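Local coordinates for segregation and condensation protein B (Chlorobium tepidum TLS, PDB 1T6S) that probably takes part in chromosome segregation and condensation during cell division, as a winged-helix partner of the bacterial SMC complex, at residues E13-L25 with R60-T72. Residues are numbered along the deposited sequence; the frame is centred on the assembly and turned at random.
With NO3 (nitrate ion), chain D; NO3 (nitrate ion), chain L; NO3 (nitrate ion), chain H.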
loop_
_atom_site.group_PDB
_atom_site.type_symbol
_atom_site.label_atom_id
_atom_site.label_comp_id
_atom_site.label_asym_id
_atom_site.label_seq_id
_atom_site.Cartn_x
_atom_site.Cartn_y
_atom_site.Cartn_z
ATOM N N GLU A 13 8.680 15.376 28.654
ATOM C CA GLU A 13 7.270 15.181 28.341
ATOM C C GLU A 13 6.897 15.782 26.985
ATOM O O GLU A 13 6.266 15.120 26.135
ATOM C CB GLU A 13 6.388 15.811 29.415
ATOM C CG GLU A 13 4.919 15.787 29.037
ATOM C CD GLU A 13 4.038 16.320 30.150
ATOM O OE1 GLU A 13 3.633 15.518 31.030
ATOM O OE2 GLU A 13 3.770 17.543 30.148
ATOM N N ALA A 14 7.292 17.035 26.784
ATOM C CA ALA A 14 6.993 17.744 25.531
ATOM C C ALA A 14 7.589 17.045 24.307
ATOM O O ALA A 14 6.948 16.969 23.266
ATOM C CB ALA A 14 7.516 19.177 25.614
ATOM N N LEU A 15 8.814 16.542 24.435
ATOM C CA LEU A 15 9.461 15.858 23.314
ATOM C C LEU A 15 8.771 14.519 23.014
ATOM O O LEU A 15 8.395 14.243 21.870
ATOM C CB LEU A 15 10.961 15.659 23.610
ATOM C CG LEU A 15 11.840 16.935 23.609
ATOM C CD1 LEU A 15 13.211 16.649 24.201
ATOM C CD2 LEU A 15 12.003 17.461 22.159
ATOM N N ILE A 16 8.585 13.697 24.044
ATOM C CA ILE A 16 7.934 12.406 23.861
ATOM C C ILE A 16 6.503 12.604 23.360
ATOM O O ILE A 16 6.018 11.873 22.495
ATOM C CB ILE A 16 7.923 11.596 25.177
ATOM C CG1 ILE A 16 9.374 11.362 25.631
ATOM C CG2 ILE A 16 7.208 10.244 24.973
ATOM C CD1 ILE A 16 9.513 10.680 26.976
ATOM N N PHE A 17 5.826 13.610 23.892
ATOM C CA PHE A 17 4.467 13.888 23.466
ATOM C C PHE A 17 4.382 14.365 22.010
ATOM O O PHE A 17 3.493 13.949 21.280
ATOM C CB PHE A 17 3.861 14.944 24.369
ATOM C CG PHE A 17 2.428 15.219 24.079
ATOM C CD1 PHE A 17 1.430 14.582 24.802
ATOM C CD2 PHE A 17 2.073 16.132 23.092
ATOM C CE1 PHE A 17 0.087 14.857 24.550
ATOM C CE2 PHE A 17 0.738 16.416 22.826
ATOM C CZ PHE A 17 -0.255 15.776 23.560
ATOM N N SER A 18 5.300 15.236 21.595
ATOM C CA SER A 18 5.318 15.776 20.236
ATOM C C SER A 18 5.771 14.798 19.157
ATOM O O SER A 18 5.420 14.948 17.984
ATOM C CB SER A 18 6.262 16.983 20.154
ATOM O OG SER A 18 5.840 18.046 20.978
ATOM N N SER A 19 6.584 13.827 19.564
ATOM C CA SER A 19 7.152 12.833 18.670
ATOM C C SER A 19 6.149 12.132 17.787
ATOM O O SER A 19 5.076 11.726 18.233
ATOM C CB SER A 19 7.924 11.775 19.470
ATOM O OG SER A 19 7.078 11.134 20.406
ATOM N N GLU A 20 6.509 11.984 16.520
ATOM C CA GLU A 20 5.630 11.309 15.591
ATOM C C GLU A 20 6.222 9.922 15.394
ATOM O O GLU A 20 5.804 9.169 14.519
ATOM C CB GLU A 20 5.541 12.118 14.289
ATOM C CG GLU A 20 5.360 13.615 14.572
ATOM C CD GLU A 20 4.877 14.430 13.374
ATOM O OE1 GLU A 20 5.383 14.213 12.254
ATOM O OE2 GLU A 20 4.001 15.306 13.569
ATOM N N GLU A 21 7.199 9.604 16.247
ATOM C CA GLU A 21 7.892 8.305 16.273
ATOM C C GLU A 21 8.488 8.089 17.668
ATOM O O GLU A 21 8.808 9.052 18.358
ATOM C CB GLU A 21 9.027 8.272 15.243
ATOM C CG GLU A 21 8.565 8.140 13.810
ATOM C CD GLU A 21 9.715 8.103 12.817
ATOM O OE1 GLU A 21 9.464 7.819 11.618
ATOM O OE2 GLU A 21 10.866 8.363 13.224
ATOM N N PRO A 22 8.632 6.823 18.107
ATOM C CA PRO A 22 9.213 6.551 19.431
ATOM C C PRO A 22 10.548 7.298 19.529
ATOM O O PRO A 22 11.323 7.325 18.565
ATOM C CB PRO A 22 9.401 5.029 19.422
ATOM C CG PRO A 22 8.234 4.556 18.588
ATOM C CD PRO A 22 8.250 5.571 17.426
ATOM N N VAL A 23 10.815 7.907 20.681
ATOM C CA VAL A 23 12.050 8.677 20.854
ATOM C C VAL A 23 12.997 7.940 21.777
ATOM O O VAL A 23 12.608 7.540 22.866
ATOM C CB VAL A 23 11.808 10.057 21.521
ATOM C CG1 VAL A 23 12.847 11.052 21.041
ATOM C CG2 VAL A 23 10.409 10.525 21.283
ATOM N N ASN A 24 14.252 7.806 21.365
ATOM C CA ASN A 24 15.226 7.103 22.172
ATOM C C ASN A 24 16.077 7.984 23.076
ATOM O O ASN A 24 16.022 9.216 23.024
ATOM C CB ASN A 24 16.148 6.256 21.275
ATOM C CG ASN A 24 16.836 7.080 20.196
ATOM O OD1 ASN A 24 17.223 8.228 20.423
ATOM N ND2 ASN A 24 17.010 6.488 19.027
ATOM N N LEU A 25 16.879 7.322 23.901
ATOM C CA LEU A 25 17.781 7.988 24.828
ATOM C C LEU A 25 18.753 8.940 24.110
ATOM O O LEU A 25 19.058 10.022 24.614
ATOM C CB LEU A 25 18.588 6.929 25.594
ATOM C CG LEU A 25 19.864 7.423 26.298
ATOM C CD1 LEU A 25 19.514 7.985 27.656
ATOM C CD2 LEU A 25 20.863 6.269 26.450
ATOM N N ARG A 60 -0.188 6.963 29.155
ATOM C CA ARG A 60 1.062 6.641 29.854
ATOM C C ARG A 60 2.196 6.527 28.865
ATOM O O ARG A 60 1.977 6.199 27.699
ATOM C CB ARG A 60 0.970 5.289 30.584
ATOM C CG ARG A 60 -0.064 5.195 31.695
ATOM C CD ARG A 60 0.318 5.997 32.930
ATOM N NE ARG A 60 -0.640 5.791 34.019
ATOM C CZ ARG A 60 -1.841 6.356 34.087
ATOM N NH1 ARG A 60 -2.243 7.185 33.128
ATOM N NH2 ARG A 60 -2.657 6.070 35.102
ATOM N N ILE A 61 3.410 6.790 29.340
ATOM C CA ILE A 61 4.593 6.646 28.505
ATOM C C ILE A 61 5.100 5.197 28.649
ATOM O O ILE A 61 5.259 4.679 29.759
ATOM C CB ILE A 61 5.726 7.634 28.916
ATOM C CG1 ILE A 61 5.293 9.080 28.607
ATOM C CG2 ILE A 61 7.003 7.293 28.161
ATOM C CD1 ILE A 61 6.162 10.151 29.254
ATOM N N HIS A 62 5.336 4.559 27.507
ATOM C CA HIS A 62 5.816 3.185 27.429
ATOM C C HIS A 62 7.169 3.072 26.716
ATOM O O HIS A 62 7.413 3.707 25.676
ATOM C CB HIS A 62 4.805 2.317 26.671
ATOM C CG HIS A 62 3.486 2.171 27.363
ATOM N ND1 HIS A 62 3.155 1.057 28.102
ATOM C CD2 HIS A 62 2.410 2.991 27.417
ATOM C CE1 HIS A 62 1.931 1.194 28.577
ATOM N NE2 HIS A 62 1.458 2.359 28.175
ATOM N N ALA A 63 8.036 2.239 27.276
ATOM C CA ALA A 63 9.352 1.988 26.712
ATOM C C ALA A 63 9.211 0.768 25.815
ATOM O O ALA A 63 9.134 -0.361 26.308
ATOM C CB ALA A 63 10.353 1.698 27.827
ATOM N N ILE A 64 9.156 0.986 24.506
ATOM C CA ILE A 64 9.032 -0.132 23.570
ATOM C C ILE A 64 10.280 -0.208 22.698
ATOM O O ILE A 64 10.552 0.705 21.923
ATOM C CB ILE A 64 7.793 0.013 22.637
ATOM C CG1 ILE A 64 6.529 0.312 23.452
ATOM C CG2 ILE A 64 7.583 -1.274 21.865
ATOM C CD1 ILE A 64 6.259 -0.674 24.569
ATOM N N ALA A 65 11.047 -1.290 22.841
ATOM C CA ALA A 65 12.267 -1.494 22.049
ATOM C C ALA A 65 13.216 -0.295 22.014
ATOM O O ALA A 65 13.701 0.091 20.943
ATOM C CB ALA A 65 11.887 -1.878 20.619
ATOM N N GLY A 66 13.480 0.295 23.175
ATOM C CA GLY A 66 14.385 1.429 23.218
ATOM C C GLY A 66 13.807 2.760 22.773
ATOM O O GLY A 66 14.537 3.750 22.710
ATOM N N GLY A 67 12.514 2.791 22.449
ATOM C CA GLY A 67 11.869 4.029 22.043
ATOM C C GLY A 67 10.681 4.328 22.948
ATOM O O GLY A 67 9.827 3.462 23.153
ATOM N N TYR A 68 10.621 5.533 23.512
ATOM C CA TYR A 68 9.498 5.885 24.381
ATOM C C TYR A 68 8.374 6.551 23.599
ATOM O O TYR A 68 8.628 7.354 22.706
ATOM C CB TYR A 68 9.928 6.839 25.506
ATOM C CG TYR A 68 10.877 6.252 26.526
ATOM C CD1 TYR A 68 12.264 6.314 26.345
ATOM C CD2 TYR A 68 10.389 5.633 27.680
ATOM C CE1 TYR A 68 13.142 5.770 27.299
ATOM C CE2 TYR A 68 11.253 5.086 28.632
ATOM C CZ TYR A 68 12.622 5.156 28.437
ATOM O OH TYR A 68 13.465 4.596 29.377
ATOM N N ARG A 69 7.132 6.211 23.929
ATOM C CA ARG A 69 5.977 6.844 23.280
ATOM C C ARG A 69 4.768 6.774 24.203
ATOM O O ARG A 69 4.694 5.913 25.078
ATOM C CB ARG A 69 5.635 6.170 21.940
ATOM C CG ARG A 69 4.830 4.863 22.037
ATOM C CD ARG A 69 5.551 3.759 22.809
ATOM N NE ARG A 69 6.831 3.304 22.239
ATOM C CZ ARG A 69 6.995 2.713 21.052
ATOM N NH1 ARG A 69 5.966 2.500 20.244
ATOM N NH2 ARG A 69 8.192 2.264 20.693
ATOM N N PHE A 70 3.834 7.695 24.010
ATOM C CA PHE A 70 2.602 7.724 24.781
ATOM C C PHE A 70 1.636 6.723 24.185
ATOM O O PHE A 70 1.642 6.493 22.974
ATOM C CB PHE A 70 1.945 9.104 24.700
ATOM C CG PHE A 70 2.453 10.083 25.717
ATOM C CD1 PHE A 70 3.547 10.894 25.436
ATOM C CD2 PHE A 70 1.845 10.178 26.972
ATOM C CE1 PHE A 70 4.037 11.791 26.389
ATOM C CE2 PHE A 70 2.325 11.073 27.936
ATOM C CZ PHE A 70 3.422 11.879 27.644
ATOM N N LEU A 71 0.813 6.129 25.037
ATOM C CA LEU A 71 -0.223 5.183 24.613
ATOM C C LEU A 71 -1.411 5.416 25.546
ATOM O O LEU A 71 -1.213 5.721 26.724
ATOM C CB LEU A 71 0.275 3.739 24.750
ATOM C CG LEU A 71 0.392 2.871 23.493
ATOM C CD1 LEU A 71 1.110 3.598 22.373
ATOM C CD2 LEU A 71 1.141 1.593 23.865
ATOM N N THR A 72 -2.637 5.306 25.037
ATOM C CA THR A 72 -3.802 5.500 25.904
ATOM C C THR A 72 -4.032 4.216 26.706
ATOM O O THR A 72 -3.659 3.128 26.268
ATOM C CB THR A 72 -5.114 5.867 25.126
ATOM O OG1 THR A 72 -5.288 4.993 24.008
ATOM C CG2 THR A 72 -5.060 7.324 24.633
HETATM N N NO3 D . 9.908 12.065 15.844
HETATM O O1 NO3 D . 10.938 12.026 15.136
HETATM O O2 NO3 D . 9.970 11.547 16.932
HETATM O O3 NO3 D . 8.924 12.622 15.380
HETATM N N NO3 L . 5.735 -1.052 28.007
HETATM O O1 NO3 L . 4.728 -1.218 27.304
HETATM O O2 NO3 L . 6.598 -1.861 27.920
HETATM O O3 NO3 L . 5.761 -0.077 28.727
HETATM N N NO3 H . 8.022 2.439 30.850
HETATM O O1 NO3 H . 8.000 2.147 32.055
HETATM O O2 NO3 H . 7.705 1.576 30.078
HETATM O O3 NO3 H . 8.361 3.560 30.559
HETATM O O HOH W 1 4.562 9.468 21.874
HETATM O O HOH W 2 16.331 4.538 24.337
#
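With CG set opposite its backbone N (chi1 -175°), Phe-17 swings its ring from the end of helix 13-18 across Phe-70. The edge of Phe-17 meets the face of Phe-70 in a T-shaped pair, planes at 74° and centroids 5.7 Å apart, while Ile-61 CG1 covers the opposite face. Ile-16 CG2 packs 3.7 Å from Phe-70 CD1, and Ile-16 CD1 reaches Ile-61 CD1 and Tyr-68 CB. One water joins Ile-16 O to Phe-70 N. Beyond the helix the chain meets strand 67-72 at one antiparallel hydrogen-bonded pair, Val-23 with Tyr-68: Val-23 N bonds to Tyr-68 O (3.0 Å), and Tyr-68 N returns a nearly straight bond to Val-23 O (2.9 Å). Arg-69, bent at chi2 and chi3, turns back on its own strand, where NE and NH2 both grip Gly-67 O in the guanidinium plane, with Pro-22 CG over one face and Ile-64 CB over the other. An alanine in place of Arg-69 is likely to leave Pro-22 without its flat support and Gly-67 O without two of its three donors. Tyr-68 OH is hydrogen-bonded to Gln-42 OE1 on helix 38-55. The contact thus joins the first helix of this winged-helix domain to its beta hairpin, the wing, through apolar packing at the helix and backbone bonds in the loop, with Arg-69 hydrogen-bonded to a carbonyl at the end of the hairpin's type I' turn (Ile-64 to Gly-67), probably steadying it.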